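Local structure of orotidine-5-phosphate decarboxylase/orotate phosphoribosyltransferase, putative (Ompdcase-oprtase, putative) (Leishmania infantum, 3QW3) at residues Ala157-Ala162 / Ala189-Leu194; Val176-Pro181 / Phe196-Ile201. The protein probably catalyses decarboxylation of orotidine 5'-phosphate to UMP, this chain being the decarboxylase domain of a longer protein that also carries an orotate phosphoribosyltransferase. One frame throughout, in Å; residues are numbered along the deposited sequence.

Contact 1 of 2, residues Ala157-Ala162 / Ala189-Leu194; sequences AVAERA and ARAPTL. With SO4 (sulfate ion), chain F.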
loop_
_atom_site.group_PDB
_atom_site.type_symbol
_atom_site.label_atom_id
_atom_site.label_comp_id
_atom_site.label_asym_id
_atom_site.label_seq_id
_atom_site.Cartn_x
_atom_site.Cartn_y
_atom_site.Cartn_z
ATOM N N ALA A 157 18.115 -2.527 7.955
ATOM C CA ALA A 157 18.447 -1.493 6.965
ATOM C C ALA A 157 17.335 -0.441 6.827
ATOM O O ALA A 157 17.605 0.750 6.663
ATOM C CB ALA A 157 18.769 -2.122 5.609
ATOM N N VAL A 158 16.086 -0.894 6.899
ATOM C CA VAL A 158 14.934 -0.001 6.867
ATOM C C VAL A 158 14.923 0.893 8.115
ATOM O O VAL A 158 14.730 2.107 8.016
ATOM C CB VAL A 158 13.614 -0.803 6.733
ATOM C CG1 VAL A 158 12.394 0.098 6.939
ATOM C CG2 VAL A 158 13.556 -1.490 5.371
ATOM N N ALA A 159 15.155 0.283 9.273
ATOM C CA ALA A 159 15.212 1.015 10.543
ATOM C C ALA A 159 16.275 2.115 10.537
ATOM O O ALA A 159 16.019 3.227 11.007
ATOM C CB ALA A 159 15.429 0.047 11.711
ATOM N N GLU A 160 17.451 1.809 9.990
ATOM C CA GLU A 160 18.550 2.781 9.885
ATOM C C GLU A 160 18.185 3.972 9.009
ATOM O O GLU A 160 18.421 5.130 9.376
ATOM C CB GLU A 160 19.812 2.116 9.323
ATOM C CG GLU A 160 20.490 1.132 10.248
ATOM C CD GLU A 160 21.783 0.595 9.651
ATOM O OE1 GLU A 160 21.821 0.335 8.429
ATOM O OE2 GLU A 160 22.767 0.439 10.401
ATOM N N ARG A 161 17.608 3.685 7.842
ATOM C CA ARG A 161 17.134 4.727 6.940
ATOM C C ARG A 161 16.123 5.630 7.628
ATOM O O ARG A 161 16.183 6.851 7.505
ATOM C CB ARG A 161 16.497 4.101 5.702
ATOM C CG ARG A 161 17.423 4.009 4.521
ATOM C CD ARG A 161 16.968 2.925 3.568
ATOM N NE ARG A 161 17.925 2.739 2.481
ATOM C CZ ARG A 161 19.033 2.006 2.557
ATOM N NH1 ARG A 161 19.357 1.372 3.678
ATOM N NH2 ARG A 161 19.823 1.912 1.500
ATOM N N ALA A 162 15.193 5.011 8.353
ATOM C CA ALA A 162 14.118 5.732 9.008
ATOM C C ALA A 162 14.638 6.664 10.100
ATOM O O ALA A 162 14.227 7.817 10.164
ATOM C CB ALA A 162 13.091 4.755 9.569
ATOM N N ALA A 189 17.913 -0.815 18.514
ATOM C CA ALA A 189 19.350 -0.544 18.435
ATOM C C ALA A 189 19.705 0.304 17.210
ATOM O O ALA A 189 20.584 1.165 17.285
ATOM C CB ALA A 189 20.140 -1.837 18.433
ATOM N N ARG A 190 19.017 0.057 16.093
ATOM C CA ARG A 190 19.237 0.813 14.849
ATOM C C ARG A 190 18.517 2.154 14.857
ATOM O O ARG A 190 18.957 3.108 14.209
ATOM C CB ARG A 190 18.782 0.004 13.626
ATOM C CG ARG A 190 19.493 -1.325 13.437
ATOM C CD ARG A 190 20.984 -1.142 13.161
ATOM N NE ARG A 190 21.671 -2.428 13.059
ATOM C CZ ARG A 190 22.890 -2.601 12.547
ATOM N NH1 ARG A 190 23.574 -1.568 12.069
ATOM N NH2 ARG A 190 23.424 -3.816 12.504
ATOM N N ALA A 191 17.407 2.215 15.591
ATOM C CA ALA A 191 16.569 3.403 15.648
ATOM C C ALA A 191 16.231 3.735 17.099
ATOM O O ALA A 191 15.156 3.390 17.580
ATOM C CB ALA A 191 15.288 3.200 14.824
ATOM N N PRO A 192 17.154 4.418 17.798
ATOM C CA PRO A 192 16.988 4.685 19.232
ATOM C C PRO A 192 15.885 5.680 19.616
ATOM O O PRO A 192 15.428 5.664 20.765
ATOM C CB PRO A 192 18.369 5.230 19.645
ATOM C CG PRO A 192 19.305 4.775 18.573
ATOM C CD PRO A 192 18.482 4.849 17.322
ATOM N N THR A 193 15.459 6.541 18.694
ATOM C CA THR A 193 14.509 7.605 19.053
ATOM C C THR A 193 13.099 7.468 18.467
ATOM O O THR A 193 12.165 8.119 18.941
ATOM C CB THR A 193 15.043 9.027 18.719
ATOM O OG1 THR A 193 15.062 9.221 17.298
ATOM C CG2 THR A 193 16.433 9.248 19.293
ATOM N N LEU A 194 12.936 6.644 17.434
ATOM C CA LEU A 194 11.654 6.602 16.732
ATOM C C LEU A 194 10.558 5.918 17.536
ATOM O O LEU A 194 10.823 4.981 18.270
ATOM C CB LEU A 194 11.791 5.907 15.375
ATOM C CG LEU A 194 12.829 6.476 14.408
ATOM C CD1 LEU A 194 12.658 5.808 13.060
ATOM C CD2 LEU A 194 12.722 7.994 14.276
HETATM S S SO4 F . 23.199 0.785 2.907
HETATM O O1 SO4 F . 24.024 0.853 1.704
HETATM O O2 SO4 F . 23.463 1.949 3.751
HETATM O O3 SO4 F . 21.797 0.784 2.524
HETATM O O4 SO4 F . 23.495 -0.446 3.637
#
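The carboxylate of Glu160 and the guanidinium of Arg190 meet almost at right angles, their planes 85° apart, and OE2 approaches the guanidinium obliquely. Arg190 NH1 lies 2.7 Å from Glu160 OE2, a salt bridge whose hydrogen bond is bent to 123° at the hydrogen and therefore weak; the attraction is probably mostly electrostatic. The flat end of Arg161, on the same helix, has Ala157 O in its plane at one edge and a sulfate oxygen at another. That sulfate, probably from the crystallisation liquor, sets its O3 between NH1 and NH2, 2.8 Å from Arg161 NH1, and Arg152 also binds the ion. Behind the charged ends, the Glu160 and Arg190 chains run side by side in the same direction, with Glu160 CG 3.7 Å from Arg190 CD. Arg190 reaches this position because its chain bends at chi2 (-64°) before extending. In the TIM barrel these are neighbouring outer helices, 154-163 and the end of 181-190, and alanines let them come close. Ala159 CB rests 3.9 Å from Arg190 CB, and Ala191, the first residue to leave the helical conformation, comes to 3.9 Å from Ala159 O with its CB. Further along, Leu194 extends a branched chain back to the helix, bringing CD1 to 3.7 Å from Ala162 CB; both residues also pack on Leu174 of strand 172-176, an apolar layer beneath the ion pair. Arg152 forms a second salt bridge with Glu160, through OE1, while Leu147 of the second subunit packs against Arg161.

Contact 2 of 2, residues Val176-Pro181 / Phe196-Ile201; sequences VGATDP and FLVPGI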
loop_
_atom_site.group_PDB
_atom_site.type_symbol
_atom_site.label_atom_id
_atom_site.label_comp_id
_atom_site.label_asym_id
_atom_site.label_seq_id
_atom_site.Cartn_x
_atom_site.Cartn_y
_atom_site.Cartn_z
ATOM N N VAL A 176 6.561 -2.306 13.960
ATOM C CA VAL A 176 7.404 -3.408 14.430
ATOM C C VAL A 176 6.550 -4.336 15.290
ATOM O O VAL A 176 6.034 -3.916 16.332
ATOM C CB VAL A 176 8.627 -2.910 15.268
ATOM C CG1 VAL A 176 9.637 -4.041 15.478
ATOM C CG2 VAL A 176 9.316 -1.718 14.606
ATOM N N GLY A 177 6.423 -5.587 14.857
ATOM C CA GLY A 177 5.590 -6.582 15.540
ATOM C C GLY A 177 6.070 -6.945 16.935
ATOM O O GLY A 177 7.250 -6.807 17.248
ATOM N N ALA A 178 5.144 -7.411 17.771
ATOM C CA ALA A 178 5.453 -7.794 19.154
ATOM C C ALA A 178 5.907 -9.253 19.302
ATOM O O ALA A 178 6.504 -9.616 20.318
ATOM C CB ALA A 178 4.250 -7.518 20.058
ATOM N N THR A 179 5.642 -10.071 18.283
ATOM C CA THR A 179 5.833 -11.531 18.365
ATOM C C THR A 179 7.296 -11.984 18.433
ATOM O O THR A 179 7.583 -13.094 18.899
ATOM C CB THR A 179 5.088 -12.270 17.216
ATOM O OG1 THR A 179 3.762 -11.746 17.093
ATOM C CG2 THR A 179 4.997 -13.773 17.482
ATOM N N ASP A 180 8.220 -11.140 17.974
ATOM C CA ASP A 180 9.645 -11.407 18.183
ATOM C C ASP A 180 10.374 -10.242 18.858
ATOM O O ASP A 180 10.695 -9.241 18.208
ATOM C CB ASP A 180 10.353 -11.810 16.887
ATOM C CG ASP A 180 11.795 -12.245 17.125
ATOM O OD1 ASP A 180 12.087 -12.830 18.199
ATOM O OD2 ASP A 180 12.639 -12.005 16.240
ATOM N N PRO A 181 10.654 -10.383 20.167
ATOM C CA PRO A 181 11.340 -9.351 20.936
ATOM C C PRO A 181 12.811 -9.198 20.554
ATOM O O PRO A 181 13.374 -8.125 20.742
ATOM C CB PRO A 181 11.215 -9.847 22.380
ATOM C CG PRO A 181 11.079 -11.324 22.262
ATOM C CD PRO A 181 10.316 -11.557 20.996
ATOM N N PHE A 196 7.605 3.339 17.777
ATOM C CA PHE A 196 7.200 2.106 17.101
ATOM C C PHE A 196 5.699 1.924 17.284
ATOM O O PHE A 196 5.172 2.102 18.393
ATOM C CB PHE A 196 7.895 0.859 17.674
ATOM C CG PHE A 196 9.403 0.847 17.572
ATOM C CD1 PHE A 196 10.115 1.800 16.842
ATOM C CD2 PHE A 196 10.112 -0.182 18.191
ATOM C CE1 PHE A 196 11.516 1.742 16.780
ATOM C CE2 PHE A 196 11.506 -0.249 18.122
ATOM C CZ PHE A 196 12.201 0.717 17.416
ATOM N N LEU A 197 5.014 1.573 16.203
ATOM C CA LEU A 197 3.638 1.103 16.294
ATOM C C LEU A 197 3.750 -0.407 16.344
ATOM O O LEU A 197 4.304 -1.022 15.432
ATOM C CB LEU A 197 2.819 1.567 15.086
ATOM C CG LEU A 197 1.382 1.051 14.952
ATOM C CD1 LEU A 197 0.486 1.472 16.117
ATOM C CD2 LEU A 197 0.782 1.523 13.623
ATOM N N VAL A 198 3.226 -0.996 17.418
ATOM C CA VAL A 198 3.503 -2.388 17.761
ATOM C C VAL A 198 2.209 -3.200 17.788
ATOM O O VAL A 198 1.495 -3.200 18.797
ATOM C CB VAL A 198 4.265 -2.481 19.117
ATOM C CG1 VAL A 198 4.619 -3.920 19.460
ATOM C CG2 VAL A 198 5.525 -1.644 19.058
ATOM N N PRO A 199 1.886 -3.872 16.668
ATOM C CA PRO A 199 0.682 -4.703 16.642
ATOM C C PRO A 199 0.923 -6.153 17.076
ATOM O O PRO A 199 2.066 -6.635 17.039
ATOM C CB PRO A 199 0.247 -4.641 15.175
ATOM C CG PRO A 199 1.504 -4.335 14.396
ATOM C CD PRO A 199 2.548 -3.807 15.350
ATOM N N GLY A 200 -0.148 -6.810 17.519
ATOM C CA GLY A 200 -0.163 -8.258 17.769
ATOM C C GLY A 200 0.496 -8.814 19.023
ATOM O O GLY A 200 1.271 -9.772 18.930
ATOM N N ILE A 201 0.184 -8.250 20.192
ATOM C CA ILE A 201 0.697 -8.791 21.468
ATOM C C ILE A 201 0.079 -10.141 21.851
ATOM O O ILE A 201 -1.057 -10.444 21.487
ATOM C CB ILE A 201 0.550 -7.807 22.668
ATOM C CG1 ILE A 201 -0.866 -7.216 22.739
ATOM C CG2 ILE A 201 1.627 -6.719 22.615
ATOM C CD1 ILE A 201 -1.271 -6.773 24.140
#
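Two adjacent parallel strands of the TIM barrel, 172-176 and 196-198, meet here at their C-terminal ends, where the chain passes into the loops above the barrel. Val176 N donates to Leu197 O at 3.0 Å in a nearly straight bond (164°). The next step of parallel pairing would need an N-H from Pro199, but proline has none: Val176 O instead receives a CA-H...O contact from Val198 CA at 3.3 Å, and Pro199 CD lies alongside the same oxygen. One more backbone bond follows in the loop, Ala178 N to Pro199 O at 3.3 Å. On the helix-facing side, Val176 directs CG2 over one face of the Phe196 ring, 4.1 Å from its centroid, a CH-pi contact displaced toward the rim. With CG1 anti to the backbone N (chi1 -168°), the other methyl, CG2, lies beside that N and is turned to the ring. Leu184 and Val187 of helix 181-190 pack on both residues. The small Ala178 methyl touches two branched side chains, 3.7 Å from Val198 CG1 and equally near Ile201 CG2. Gly200 tolerates the positive phi (77°) with which the chain turns toward Ile201. Asp180 is the N-cap of helix 181-190, its carboxylate making weak hydrogen bonds to Val182 N and Ala183 N, and the whole unit, strand, loop, helix and strand, is the beta-alpha-beta crossover from which TIM barrels are built.

Overall arrangement
Helix 181-190 joins the two contacts: it starts at the end of segment 176-181 and ends in contact 1, and the four segments alternate along the chain. The centres lie 15 Å apart, contact 1 about 16 Å from the centre of the chain and contact 2 about 10 Å; contact 1 lies in the outer helical layer and contact 2 at the strand ends and their loops. They touch where Ala191 O approaches Phe196 CZ at 4.0 Å. Each has a sulfate nearby: Arg161 holds one in contact 1, and another, probably from the crystallisation liquor though it may mark a pocket, lies about 3 Å from the Pro199 side chain, at the C-terminal strand ends where TIM-barrel enzymes carry their active sites.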